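LYND (Lyngbya aestuarii, PDB 4V1T) probably catalyses the ATP-dependent cyclodehydration of cysteines in a precursor peptide to thiazolines, as a cyanobactin heterocyclase of the YcaO family. Local coordinates at residues R308-T313 and T721-G726; D205-R210 and P361-V366; A424-S429 and L727-V732; T201-C206 and P312-P317. All blocks are in the same frame, centred on the assembly; numbering follows the deposited sequence.

Overall arrangement
Contacts 1, 2 and 3 are buried, whereas contact 4 is partly exposed and lies farthest from the centre of the chain. Contact 4 closes the zinc site; contact 1 shares Pro312 and Thr313 with it and carries the fourth metal ligand, Cys311. Helix 204-213 serves both contact 2 and contact 4. A salt bridge from Arg210 to Asp724 ties contact 2 to contact 1, and Val365 and Val366 of contact 2 pack against helix 413-429, which carries contact 3. The chemistry changes along this path: metal-thiolate bonds in contact 4, a buried carboxylate gripped by charged and amide donors in contact 1, an arginine on a backbone carbonyl in contact 2, and aliphatic packing beside the nucleotide in contact 3.

Contact 1: R308-T313 and T721-G726; sequences RSQCPT and TRPDIG. With ZN (zinc ion), chain K.
Arg308 and Gln310 both grip the Asp724 carboxylate from the same face, one at each oxygen, joining the loop of the Cys4 zinc site to the turn that connects strands 716-719 and 728-733 of the YcaO region. A type I beta turn, Arg308 to Cys311, carries both donors and ends on a zinc ligand. Arg308 NE makes a nearly straight salt-bridging hydrogen bond to Asp724 OD2 (2.9 Å, 165° at the hydrogen). The acceptor lies in the guanidinium plane, yet the bond meets the carboxylate from above its plane, the two groups turned 65° apart. Asp724 OD1 is met from that same face, by Gln310 NE2 at 3.0 Å. OD2 also forms a salt bridge with Arg210 NH2 and accepts from water 1, which in turn accepts from Arg308 NH2 at 2.8 Å. Two arginines so close would probably favour the ionised aspartate. Bent at chi2 (-85°), the Gln310 chain rests NE2 on Pro723 CD (3.5 Å). NE2 also donates to water 2, which accepts from Arg722 NH1 too; that guanidinium pairs with Glu436. Buried Gln310 OE1 has no polar partner in the model and sits 4.2 Å above the guanidinium plane of Arg308, toward its rim.

Contact 2: D205-R210 and P361-V366; sequences DCLAHR and PVTGVV. With ZN (zinc ion), chain K.
Arg210 folds its side chain over the backbone of Thr363 and Gly364, linking helix 204-213 to the loop before strand 369-371. The decisive torsion is chi2 (-70°), which bends the chain so that Arg210 CG passes 3.4 Å from Thr363 O and the guanidinium then returns to the same carbonyl. Arg210 NH1 donates to Thr363 O at 2.9 Å; the bond is bent at the hydrogen (144°), but the donor lies in the carbonyl plane. Farther along, Arg210 CD comes within 3.7 Å of Gly364 O. Val365 has CG1 beside its own backbone N (chi1 -61°), and this methyl covers one face of the guanidinium near its rim, 3.9 Å from Arg210 NH1. The other terminal nitrogen, NH2, forms a salt bridge to Asp724. A leucine in place of Arg210 is likely to leave Thr363 O and the Asp724 carboxylate each without this donor, and Val365 CG1 without the flat group it covers. One turn earlier, Leu207 stretches CD1 to 4.4 Å from Thr363 OG1, a hydroxyl bonded to Ile304 O. In the first turn of the same helix Cys206 binds zinc, the arrangement of a helix that starts from the CxxC pair of a Cys4 metal site.

Contact 3: A424-S429 and L727-V732; sequences AVERYS and LNVVKV. With ADP (adenosine-5'-diphosphate), chain L.
Val425 starts the contact, its CG1 meeting Leu727 CD2 at 3.8 Å where the side chains cross obliquely. Here helix 413-429 packs over strand 728-733; the axes of 424-429 and 728-732 approach to 8.2 Å and are inclined at 63°. Glu426 comes next and faces two ways. Its CG lies against Val729 CG1 (4.1 Å), the side chains crossing at about a right angle, while CG anti to the backbone N (chi1 174°) and a bend at chi2 (-146°) carry the carboxylate away from the strand to the nucleotide. There OE1 accepts a hydrogen bond from ADP O3' at 2.6 Å. A glutamine here would probably weaken the grip on the ribose, since its amide could turn NH2 toward O3', and would remove a negative charge beside the bound magnesium. Ser429 completes the helical side: Val729 CG2 approaches its CB to 3.5 Å. Its hydroxyl and its backbone N both donate to Val425 O, from opposite faces of that carbonyl, with OG at 2.9 Å. Water 3 donates to both Ser429 OG (2.7 Å) and Leu727 O, bridging helix and strand. With Ala534 O and Arg636 also hydrogen-bonded to ADP, the arrangement forms part of the nucleotide site of the YcaO fold.

Contact 4: T201-C206 and P312-P317; sequences TGCWDC and PTCGDP. With ZN (zinc ion), chain K.
Cys203 (chi1 62°) and Cys314 (chi1 80°) both place SG between their own backbone N and carbonyl carbon, turning the two sulfurs to one zinc ion. Cys206 instead has SG beside its backbone N (chi1 -67°), which swings it in from the first turn of the helix. The metal lies 2.0 Å from Cys203 SG, 2.4 Å from Cys206 SG and 2.3 Å from Cys314 SG; Cys311 supplies the fourth thiolate. Behind the sulfurs, Cys203 CB and Cys314 CB touch at 3.8 Å. Cys203 is also the N-cap of the helix and forms a capping box with Cys206: each backbone N donates weakly to the other's SG, which would be expected to ease the charge on the thiolates. Asp205 OD2 accepts from Thr313 OG1, but the modelled separation of 2.3 Å is too short to be relied on. Helix 165-176 flanks the site, taking Thr313 on Leu174 and Cys203 on Asn170, while Trp204 packs between that helix and strand 180-184.

Contact 1: R308-T313 and T721-G726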
loop_
_atom_site.group_PDB
_atom_site.type_symbol
_atom_site.label_atom_id
_atom_site.label_comp_id
_atom_site.label_asym_id
_atom_site.label_seq_id
_atom_site.Cartn_x
_atom_site.Cartn_y
_atom_site.Cartn_z
ATOM N N ARG B 308 -16.632 -19.659 1.344
ATOM C CA ARG B 308 -16.039 -20.803 0.658
ATOM C C ARG B 308 -17.122 -21.639 0.005
ATOM O O ARG B 308 -18.022 -22.144 0.676
ATOM C CB ARG B 308 -15.213 -21.652 1.636
ATOM C CG ARG B 308 -14.219 -20.832 2.452
ATOM C CD ARG B 308 -13.398 -21.704 3.390
ATOM N NE ARG B 308 -12.540 -22.634 2.650
ATOM C CZ ARG B 308 -12.542 -23.959 2.786
ATOM N NH1 ARG B 308 -13.353 -24.559 3.646
ATOM N NH2 ARG B 308 -11.708 -24.693 2.058
ATOM N N SER B 309 -17.037 -21.795 -1.308
ATOM C CA SER B 309 -18.038 -22.566 -2.060
ATOM C C SER B 309 -18.036 -24.032 -1.656
ATOM O O SER B 309 -19.066 -24.700 -1.749
ATOM C CB SER B 309 -17.787 -22.462 -3.564
ATOM O OG SER B 309 -17.523 -21.122 -3.940
ATOM N N GLN B 310 -16.879 -24.519 -1.209
ATOM C CA GLN B 310 -16.713 -25.910 -0.833
ATOM C C GLN B 310 -16.831 -26.117 0.672
ATOM O O GLN B 310 -16.382 -27.127 1.199
ATOM C CB GLN B 310 -15.365 -26.444 -1.344
ATOM C CG GLN B 310 -14.123 -25.960 -0.604
ATOM C CD GLN B 310 -13.612 -24.626 -1.099
ATOM O OE1 GLN B 310 -14.382 -23.688 -1.325
ATOM N NE2 GLN B 310 -12.299 -24.525 -1.265
ATOM N N CYS B 311 -17.447 -25.167 1.363
ATOM C CA CYS B 311 -17.580 -25.271 2.807
ATOM C C CYS B 311 -18.407 -26.493 3.190
ATOM O O CYS B 311 -19.527 -26.654 2.699
ATOM C CB CYS B 311 -18.231 -24.019 3.385
ATOM S SG CYS B 311 -18.436 -24.087 5.180
ATOM N N PRO B 312 -17.873 -27.353 4.075
ATOM C CA PRO B 312 -18.649 -28.522 4.532
ATOM C C PRO B 312 -19.986 -28.171 5.176
ATOM O O PRO B 312 -20.861 -29.013 5.217
ATOM C CB PRO B 312 -17.728 -29.188 5.574
ATOM C CG PRO B 312 -16.567 -28.270 5.760
ATOM C CD PRO B 312 -16.477 -27.415 4.540
ATOM N N THR B 313 -20.142 -26.944 5.663
ATOM C CA THR B 313 -21.342 -26.559 6.403
ATOM C C THR B 313 -22.332 -25.763 5.542
ATOM O O THR B 313 -23.486 -26.150 5.421
ATOM C CB THR B 313 -20.964 -25.720 7.639
ATOM O OG1 THR B 313 -19.961 -26.407 8.385
ATOM C CG2 THR B 313 -22.154 -25.484 8.525
ATOM N N THR B 721 -6.323 -25.844 -7.570
ATOM C CA THR B 721 -6.999 -24.553 -7.417
ATOM C C THR B 721 -8.176 -24.655 -6.453
ATOM O O THR B 721 -9.077 -25.485 -6.628
ATOM C CB THR B 721 -7.507 -24.042 -8.771
ATOM O OG1 THR B 721 -6.410 -23.934 -9.690
ATOM C CG2 THR B 721 -8.178 -22.681 -8.621
ATOM N N ARG B 722 -8.169 -23.802 -5.435
ATOM C CA ARG B 722 -9.264 -23.748 -4.473
ATOM C C ARG B 722 -10.182 -22.590 -4.859
ATOM O O ARG B 722 -9.703 -21.477 -5.047
ATOM C CB ARG B 722 -8.722 -23.562 -3.060
ATOM C CG ARG B 722 -7.565 -24.492 -2.706
ATOM C CD ARG B 722 -8.029 -25.920 -2.462
ATOM N NE ARG B 722 -6.905 -26.852 -2.335
ATOM C CZ ARG B 722 -7.001 -28.086 -1.845
ATOM N NH1 ARG B 722 -8.168 -28.561 -1.415
ATOM N NH2 ARG B 722 -5.927 -28.851 -1.776
ATOM N N PRO B 723 -11.503 -22.845 -4.997
ATOM C CA PRO B 723 -12.403 -21.786 -5.481
ATOM C C PRO B 723 -12.449 -20.548 -4.593
ATOM O O PRO B 723 -12.686 -19.455 -5.094
ATOM C CB PRO B 723 -13.780 -22.464 -5.488
ATOM C CG PRO B 723 -13.500 -23.916 -5.509
ATOM C CD PRO B 723 -12.227 -24.101 -4.752
ATOM N N ASP B 724 -12.250 -20.724 -3.292
ATOM C CA ASP B 724 -12.225 -19.605 -2.352
ATOM C C ASP B 724 -10.915 -18.806 -2.446
ATOM O O ASP B 724 -10.802 -17.720 -1.872
ATOM C CB ASP B 724 -12.429 -20.114 -0.914
ATOM C CG ASP B 724 -11.374 -21.128 -0.491
ATOM O OD1 ASP B 724 -10.895 -21.884 -1.359
ATOM O OD2 ASP B 724 -11.038 -21.170 0.708
ATOM N N ILE B 725 -9.935 -19.354 -3.157
ATOM C CA ILE B 725 -8.660 -18.678 -3.398
ATOM C C ILE B 725 -8.680 -17.946 -4.733
ATOM O O ILE B 725 -8.331 -16.766 -4.805
ATOM C CB ILE B 725 -7.492 -19.683 -3.399
ATOM C CG1 ILE B 725 -7.358 -20.345 -2.026
ATOM C CG2 ILE B 725 -6.184 -19.012 -3.801
ATOM C CD1 ILE B 725 -6.995 -19.393 -0.902
ATOM N N GLY B 726 -9.086 -18.657 -5.785
ATOM C CA GLY B 726 -9.220 -18.069 -7.116
ATOM C C GLY B 726 -7.976 -18.265 -7.956
ATOM O O GLY B 726 -8.043 -18.797 -9.063
HETATM ZN ZN ZN K . -19.255 -21.913 5.225
HETATM O O HOH W 1 -9.530 -23.586 0.730
HETATM O O HOH W 2 -10.813 -27.031 -0.766
#

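Contact 2: D205-R210 and P361-V366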
loop_
_atom_site.group_PDB
_atom_site.type_symbol
_atom_site.label_atom_id
_atom_site.label_comp_id
_atom_site.label_asym_id
_atom_site.label_seq_id
_atom_site.Cartn_x
_atom_site.Cartn_y
_atom_site.Cartn_z
ATOM N N ASP B 205 -17.902 -21.449 9.911
ATOM C CA ASP B 205 -17.016 -22.526 9.513
ATOM C C ASP B 205 -16.056 -22.073 8.411
ATOM O O ASP B 205 -14.900 -22.519 8.366
ATOM C CB ASP B 205 -17.829 -23.736 9.042
ATOM C CG ASP B 205 -17.192 -25.050 9.424
ATOM O OD1 ASP B 205 -15.969 -25.078 9.656
ATOM O OD2 ASP B 205 -17.923 -26.054 9.491
ATOM N N CYS B 206 -16.540 -21.218 7.507
ATOM C CA CYS B 206 -15.675 -20.581 6.504
ATOM C C CYS B 206 -14.504 -19.866 7.182
ATOM O O CYS B 206 -13.362 -19.949 6.739
ATOM C CB CYS B 206 -16.450 -19.567 5.648
ATOM S SG CYS B 206 -17.705 -20.248 4.545
ATOM N N LEU B 207 -14.822 -19.149 8.254
ATOM C CA LEU B 207 -13.831 -18.415 9.031
ATOM C C LEU B 207 -12.939 -19.379 9.825
ATOM O O LEU B 207 -11.707 -19.264 9.823
ATOM C CB LEU B 207 -14.540 -17.435 9.970
ATOM C CG LEU B 207 -13.700 -16.702 11.009
ATOM C CD1 LEU B 207 -12.727 -15.748 10.348
ATOM C CD2 LEU B 207 -14.592 -15.957 11.977
ATOM N N ALA B 208 -13.558 -20.342 10.491
ATOM C CA ALA B 208 -12.822 -21.279 11.329
ATOM C C ALA B 208 -11.719 -21.984 10.536
ATOM O O ALA B 208 -10.618 -22.184 11.037
ATOM C CB ALA B 208 -13.772 -22.289 11.938
ATOM N N HIS B 209 -12.018 -22.337 9.291
ATOM C CA HIS B 209 -11.074 -23.041 8.432
ATOM C C HIS B 209 -9.812 -22.199 8.202
ATOM O O HIS B 209 -8.724 -22.730 8.064
ATOM C CB HIS B 209 -11.734 -23.388 7.097
ATOM C CG HIS B 209 -10.937 -24.319 6.242
ATOM N ND1 HIS B 209 -10.067 -23.881 5.268
ATOM C CD2 HIS B 209 -10.897 -25.676 6.199
ATOM C CE1 HIS B 209 -9.518 -24.924 4.668
ATOM N NE2 HIS B 209 -10.006 -26.026 5.215
ATOM N N ARG B 210 -9.963 -20.884 8.157
ATOM C CA ARG B 210 -8.811 -20.002 8.024
ATOM C C ARG B 210 -8.119 -19.809 9.375
ATOM O O ARG B 210 -6.891 -19.832 9.463
ATOM C CB ARG B 210 -9.239 -18.643 7.451
ATOM C CG ARG B 210 -9.805 -18.682 6.034
ATOM C CD ARG B 210 -8.725 -18.999 5.009
ATOM N NE ARG B 210 -9.295 -19.268 3.693
ATOM C CZ ARG B 210 -9.479 -18.356 2.744
ATOM N NH1 ARG B 210 -9.141 -17.090 2.938
ATOM N NH2 ARG B 210 -10.014 -18.719 1.587
ATOM N N PRO B 361 -3.496 -12.423 8.698
ATOM C CA PRO B 361 -3.233 -13.512 9.640
ATOM C C PRO B 361 -4.481 -14.023 10.351
ATOM O O PRO B 361 -4.381 -14.913 11.184
ATOM C CB PRO B 361 -2.264 -12.877 10.636
ATOM C CG PRO B 361 -2.618 -11.440 10.632
ATOM C CD PRO B 361 -3.078 -11.116 9.236
ATOM N N VAL B 362 -5.647 -13.468 10.008
ATOM C CA VAL B 362 -6.912 -13.845 10.637
ATOM C C VAL B 362 -7.795 -14.606 9.656
ATOM O O VAL B 362 -8.188 -15.746 9.916
ATOM C CB VAL B 362 -7.670 -12.598 11.144
ATOM C CG1 VAL B 362 -9.013 -12.981 11.758
ATOM C CG2 VAL B 362 -6.812 -11.834 12.144
ATOM N N THR B 363 -8.086 -13.974 8.529
ATOM C CA THR B 363 -9.004 -14.517 7.532
ATOM C C THR B 363 -8.297 -14.935 6.246
ATOM O O THR B 363 -8.917 -15.499 5.340
ATOM C CB THR B 363 -10.078 -13.469 7.166
ATOM O OG1 THR B 363 -11.181 -14.114 6.536
ATOM C CG2 THR B 363 -9.498 -12.420 6.236
ATOM N N GLY B 364 -7.005 -14.632 6.164
ATOM C CA GLY B 364 -6.250 -14.836 4.941
ATOM C C GLY B 364 -5.494 -16.148 4.892
ATOM O O GLY B 364 -5.667 -17.012 5.741
ATOM N N VAL B 365 -4.642 -16.277 3.882
ATOM C CA VAL B 365 -3.838 -17.480 3.673
ATOM C C VAL B 365 -2.351 -17.157 3.685
ATOM O O VAL B 365 -1.533 -18.065 3.721
ATOM C CB VAL B 365 -4.185 -18.175 2.342
ATOM C CG1 VAL B 365 -5.640 -18.601 2.345
ATOM C CG2 VAL B 365 -3.913 -17.248 1.174
ATOM N N VAL B 366 -2.008 -15.867 3.626
ATOM C CA VAL B 366 -0.620 -15.430 3.786
ATOM C C VAL B 366 -0.534 -14.440 4.944
ATOM O O VAL B 366 -1.323 -13.508 5.036
ATOM C CB VAL B 366 -0.043 -14.825 2.480
ATOM C CG1 VAL B 366 -0.500 -15.624 1.276
ATOM C CG2 VAL B 366 -0.472 -13.406 2.274
HETATM ZN ZN ZN K . -19.255 -21.913 5.225
#

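Contact 3: A424-S429 and L727-V732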
loop_
_atom_site.group_PDB
_atom_site.type_symbol
_atom_site.label_atom_id
_atom_site.label_comp_id
_atom_site.label_asym_id
_atom_site.label_seq_id
_atom_site.Cartn_x
_atom_site.Cartn_y
_atom_site.Cartn_z
ATOM N N ALA B 424 3.112 -18.046 -1.706
ATOM C CA ALA B 424 2.429 -18.312 -0.440
ATOM C C ALA B 424 1.066 -18.986 -0.698
ATOM O O ALA B 424 0.686 -19.931 -0.006
ATOM C CB ALA B 424 2.268 -17.030 0.352
ATOM N N VAL B 425 0.347 -18.508 -1.711
ATOM C CA VAL B 425 -0.928 -19.108 -2.091
ATOM C C VAL B 425 -0.711 -20.471 -2.755
ATOM O O VAL B 425 -1.528 -21.377 -2.613
ATOM C CB VAL B 425 -1.718 -18.192 -3.043
ATOM C CG1 VAL B 425 -3.000 -18.867 -3.504
ATOM C CG2 VAL B 425 -2.036 -16.874 -2.361
ATOM N N GLU B 426 0.397 -20.605 -3.472
ATOM C CA GLU B 426 0.772 -21.863 -4.082
ATOM C C GLU B 426 0.959 -22.933 -3.005
ATOM O O GLU B 426 0.440 -24.036 -3.122
ATOM C CB GLU B 426 2.064 -21.695 -4.895
ATOM C CG GLU B 426 2.640 -22.998 -5.474
ATOM C CD GLU B 426 4.163 -22.993 -5.523
ATOM O OE1 GLU B 426 4.747 -21.994 -5.989
ATOM O OE2 GLU B 426 4.780 -23.989 -5.086
ATOM N N ARG B 427 1.710 -22.597 -1.963
ATOM C CA ARG B 427 1.992 -23.544 -0.904
ATOM C C ARG B 427 0.733 -23.917 -0.140
ATOM O O ARG B 427 0.543 -25.076 0.216
ATOM C CB ARG B 427 3.045 -22.987 0.054
ATOM C CG ARG B 427 4.392 -22.697 -0.601
ATOM C CD ARG B 427 5.194 -23.953 -0.906
ATOM N NE ARG B 427 6.330 -23.656 -1.784
ATOM C CZ ARG B 427 7.447 -23.039 -1.392
ATOM N NH1 ARG B 427 7.595 -22.642 -0.128
ATOM N NH2 ARG B 427 8.422 -22.811 -2.266
ATOM N N TYR B 428 -0.145 -22.952 0.096
ATOM C CA TYR B 428 -1.397 -23.231 0.798
ATOM C C TYR B 428 -2.302 -24.171 -0.001
ATOM O O TYR B 428 -2.853 -25.123 0.541
ATOM C CB TYR B 428 -2.145 -21.934 1.117
ATOM C CG TYR B 428 -3.594 -22.161 1.515
ATOM C CD1 TYR B 428 -3.938 -22.432 2.830
ATOM C CD2 TYR B 428 -4.612 -22.120 0.567
ATOM C CE1 TYR B 428 -5.254 -22.654 3.194
ATOM C CE2 TYR B 428 -5.935 -22.342 0.918
ATOM C CZ TYR B 428 -6.253 -22.603 2.233
ATOM O OH TYR B 428 -7.564 -22.817 2.583
ATOM N N SER B 429 -2.436 -23.895 -1.291
ATOM C CA SER B 429 -3.375 -24.605 -2.150
ATOM C C SER B 429 -3.020 -26.069 -2.323
ATOM O O SER B 429 -3.856 -26.868 -2.715
ATOM C CB SER B 429 -3.440 -23.926 -3.523
ATOM O OG SER B 429 -3.977 -22.613 -3.414
ATOM N N LEU B 727 -6.838 -17.828 -7.430
ATOM C CA LEU B 727 -5.552 -18.010 -8.100
ATOM C C LEU B 727 -5.319 -19.474 -8.427
ATOM O O LEU B 727 -5.425 -20.341 -7.560
ATOM C CB LEU B 727 -4.411 -17.497 -7.218
ATOM C CG LEU B 727 -3.019 -17.501 -7.848
ATOM C CD1 LEU B 727 -2.922 -16.457 -8.960
ATOM C CD2 LEU B 727 -1.952 -17.267 -6.790
ATOM N N ASN B 728 -4.999 -19.749 -9.684
ATOM C CA ASN B 728 -4.781 -21.116 -10.123
ATOM C C ASN B 728 -3.503 -21.689 -9.550
ATOM O O ASN B 728 -2.461 -21.046 -9.580
ATOM C CB ASN B 728 -4.745 -21.189 -11.644
ATOM C CG ASN B 728 -6.075 -20.817 -12.273
ATOM O OD1 ASN B 728 -6.193 -19.795 -12.939
ATOM N ND2 ASN B 728 -7.081 -21.655 -12.066
ATOM N N VAL B 729 -3.597 -22.901 -9.015
ATOM C CA VAL B 729 -2.442 -23.627 -8.518
ATOM C C VAL B 729 -2.489 -25.058 -9.032
ATOM O O VAL B 729 -3.533 -25.715 -8.964
ATOM C CB VAL B 729 -2.387 -23.629 -6.980
ATOM C CG1 VAL B 729 -1.137 -24.361 -6.486
ATOM C CG2 VAL B 729 -2.405 -22.207 -6.449
ATOM N N VAL B 730 -1.353 -25.540 -9.534
ATOM C CA VAL B 730 -1.252 -26.914 -10.034
ATOM C C VAL B 730 0.005 -27.603 -9.539
ATOM O O VAL B 730 0.943 -26.955 -9.079
ATOM C CB VAL B 730 -1.217 -26.967 -11.565
ATOM C CG1 VAL B 730 -2.487 -26.376 -12.163
ATOM C CG2 VAL B 730 0.012 -26.237 -12.083
ATOM N N LYS B 731 0.012 -28.924 -9.642
ATOM C CA LYS B 731 1.245 -29.685 -9.532
ATOM C C LYS B 731 1.419 -30.446 -10.828
ATOM O O LYS B 731 0.564 -31.246 -11.196
ATOM C CB LYS B 731 1.227 -30.641 -8.337
ATOM C CG LYS B 731 2.469 -31.525 -8.243
ATOM C CD LYS B 731 2.512 -32.326 -6.949
ATOM C CE LYS B 731 3.862 -33.019 -6.755
ATOM N NZ LYS B 731 4.933 -32.058 -6.347
ATOM N N VAL B 732 2.514 -30.158 -11.529
ATOM C CA VAL B 732 2.873 -30.872 -12.741
ATOM C C VAL B 732 3.846 -31.997 -12.401
ATOM O O VAL B 732 4.832 -31.770 -11.700
ATOM C CB VAL B 732 3.520 -29.941 -13.763
ATOM C CG1 VAL B 732 3.738 -30.667 -15.072
ATOM C CG2 VAL B 732 2.654 -28.697 -13.967
HETATM P PB ADP L . 10.199 -20.328 -7.575
HETATM O O1B ADP L . 9.511 -21.629 -7.901
HETATM O O2B ADP L . 11.655 -20.302 -7.941
HETATM O O3B ADP L . 9.899 -19.850 -6.187
HETATM P PA ADP L . 9.127 -17.743 -8.365
HETATM O O1A ADP L . 9.369 -16.983 -9.644
HETATM O O2A ADP L . 9.751 -17.234 -7.079
HETATM O O3A ADP L . 9.498 -19.300 -8.612
HETATM O "O5'" ADP L . 7.546 -17.834 -8.152
HETATM C "C5'" ADP L . 6.995 -18.287 -6.931
HETATM C "C4'" ADP L . 5.561 -18.716 -7.194
HETATM O "O4'" ADP L . 4.752 -17.580 -7.493
HETATM C "C3'" ADP L . 5.461 -19.631 -8.401
HETATM O "O3'" ADP L . 4.456 -20.601 -8.138
HETATM C "C2'" ADP L . 5.014 -18.753 -9.545
HETATM O "O2'" ADP L . 4.161 -19.441 -10.464
HETATM C "C1'" ADP L . 4.250 -17.656 -8.830
HETATM N N9 ADP L . 4.399 -16.359 -9.530
HETATM C C8 ADP L . 5.539 -15.653 -9.690
HETATM N N7 ADP L . 5.297 -14.506 -10.369
HETATM C C5 ADP L . 3.986 -14.471 -10.646
HETATM C C6 ADP L . 3.074 -13.540 -11.341
HETATM N N6 ADP L . 3.570 -12.400 -11.872
HETATM N N1 ADP L . 1.767 -13.870 -11.423
HETATM C C2 ADP L . 1.286 -15.007 -10.891
HETATM N N3 ADP L . 2.063 -15.901 -10.243
HETATM C C4 ADP L . 3.393 -15.695 -10.095
HETATM O O HOH W 3 -5.859 -21.928 -5.267
#

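Contact 4: T201-C206 and P312-P317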
loop_
_atom_site.group_PDB
_atom_site.type_symbol
_atom_site.label_atom_id
_atom_site.label_comp_id
_atom_site.label_asym_id
_atom_site.label_seq_id
_atom_site.Cartn_x
_atom_site.Cartn_y
_atom_site.Cartn_z
ATOM N N THR B 201 -23.055 -14.195 3.038
ATOM C CA THR B 201 -21.676 -14.172 3.520
ATOM C C THR B 201 -21.204 -15.586 3.804
ATOM O O THR B 201 -21.985 -16.537 3.734
ATOM C CB THR B 201 -21.549 -13.337 4.810
ATOM O OG1 THR B 201 -22.279 -13.982 5.864
ATOM C CG2 THR B 201 -22.079 -11.927 4.592
ATOM N N GLY B 202 -19.928 -15.722 4.143
ATOM C CA GLY B 202 -19.419 -16.989 4.614
ATOM C C GLY B 202 -20.010 -17.298 5.977
ATOM O O GLY B 202 -20.513 -16.409 6.650
ATOM N N CYS B 203 -19.968 -18.565 6.372
ATOM C CA CYS B 203 -20.436 -18.976 7.691
ATOM C C CYS B 203 -19.271 -18.937 8.681
ATOM O O CYS B 203 -18.143 -18.573 8.319
ATOM C CB CYS B 203 -21.051 -20.371 7.604
ATOM S SG CYS B 203 -19.903 -21.699 7.088
ATOM N N TRP B 204 -19.533 -19.289 9.935
ATOM C CA TRP B 204 -18.474 -19.324 10.933
ATOM C C TRP B 204 -17.452 -20.402 10.593
ATOM O O TRP B 204 -16.275 -20.276 10.924
ATOM C CB TRP B 204 -19.048 -19.566 12.322
ATOM C CG TRP B 204 -18.000 -19.849 13.348
ATOM C CD1 TRP B 204 -17.320 -18.935 14.103
ATOM C CD2 TRP B 204 -17.504 -21.130 13.718
ATOM N NE1 TRP B 204 -16.422 -19.580 14.924
ATOM C CE2 TRP B 204 -16.518 -20.928 14.712
ATOM C CE3 TRP B 204 -17.791 -22.435 13.311
ATOM C CZ2 TRP B 204 -15.829 -21.983 15.309
ATOM C CZ3 TRP B 204 -17.103 -23.486 13.906
ATOM C CH2 TRP B 204 -16.132 -23.250 14.894
ATOM N N ASP B 205 -17.902 -21.449 9.911
ATOM C CA ASP B 205 -17.016 -22.526 9.513
ATOM C C ASP B 205 -16.056 -22.073 8.411
ATOM O O ASP B 205 -14.900 -22.519 8.366
ATOM C CB ASP B 205 -17.829 -23.736 9.042
ATOM C CG ASP B 205 -17.192 -25.050 9.424
ATOM O OD1 ASP B 205 -15.969 -25.078 9.656
ATOM O OD2 ASP B 205 -17.923 -26.054 9.491
ATOM N N CYS B 206 -16.540 -21.218 7.507
ATOM C CA CYS B 206 -15.675 -20.581 6.504
ATOM C C CYS B 206 -14.504 -19.866 7.182
ATOM O O CYS B 206 -13.362 -19.949 6.739
ATOM C CB CYS B 206 -16.450 -19.567 5.648
ATOM S SG CYS B 206 -17.705 -20.248 4.545
ATOM N N PRO B 312 -17.873 -27.353 4.075
ATOM C CA PRO B 312 -18.649 -28.522 4.532
ATOM C C PRO B 312 -19.986 -28.171 5.176
ATOM O O PRO B 312 -20.861 -29.013 5.217
ATOM C CB PRO B 312 -17.728 -29.188 5.574
ATOM C CG PRO B 312 -16.567 -28.270 5.760
ATOM C CD PRO B 312 -16.477 -27.415 4.540
ATOM N N THR B 313 -20.142 -26.944 5.663
ATOM C CA THR B 313 -21.342 -26.559 6.403
ATOM C C THR B 313 -22.332 -25.763 5.542
ATOM O O THR B 313 -23.486 -26.150 5.421
ATOM C CB THR B 313 -20.964 -25.720 7.639
ATOM O OG1 THR B 313 -19.961 -26.407 8.385
ATOM C CG2 THR B 313 -22.154 -25.484 8.525
ATOM N N CYS B 314 -21.873 -24.659 4.950
ATOM C CA CYS B 314 -22.763 -23.770 4.201
ATOM C C CYS B 314 -22.620 -23.875 2.679
ATOM O O CYS B 314 -23.296 -23.170 1.948
ATOM C CB CYS B 314 -22.536 -22.320 4.638
ATOM S SG CYS B 314 -21.089 -21.536 3.900
ATOM N N GLY B 315 -21.749 -24.759 2.205
ATOM C CA GLY B 315 -21.483 -24.875 0.775
ATOM C C GLY B 315 -21.612 -26.297 0.263
ATOM O O GLY B 315 -22.277 -27.132 0.880
ATOM N N ASP B 316 -20.978 -26.555 -0.879
ATOM C CA ASP B 316 -20.941 -27.877 -1.483
ATOM C C ASP B 316 -19.532 -28.463 -1.372
ATOM O O ASP B 316 -18.680 -28.196 -2.213
ATOM C CB ASP B 316 -21.376 -27.805 -2.951
ATOM C CG ASP B 316 -21.264 -29.151 -3.663
ATOM O OD1 ASP B 316 -21.273 -30.210 -2.990
ATOM O OD2 ASP B 316 -21.165 -29.139 -4.906
ATOM N N PRO B 317 -19.290 -29.293 -0.352
ATOM C CA PRO B 317 -17.934 -29.782 -0.116
ATOM C C PRO B 317 -17.432 -30.802 -1.136
ATOM O O PRO B 317 -16.295 -31.264 -1.019
ATOM C CB PRO B 317 -18.035 -30.415 1.272
ATOM C CG PRO B 317 -19.445 -30.875 1.367
ATOM C CD PRO B 317 -20.253 -29.858 0.608
HETATM ZN ZN ZN K . -19.255 -21.913 5.225
#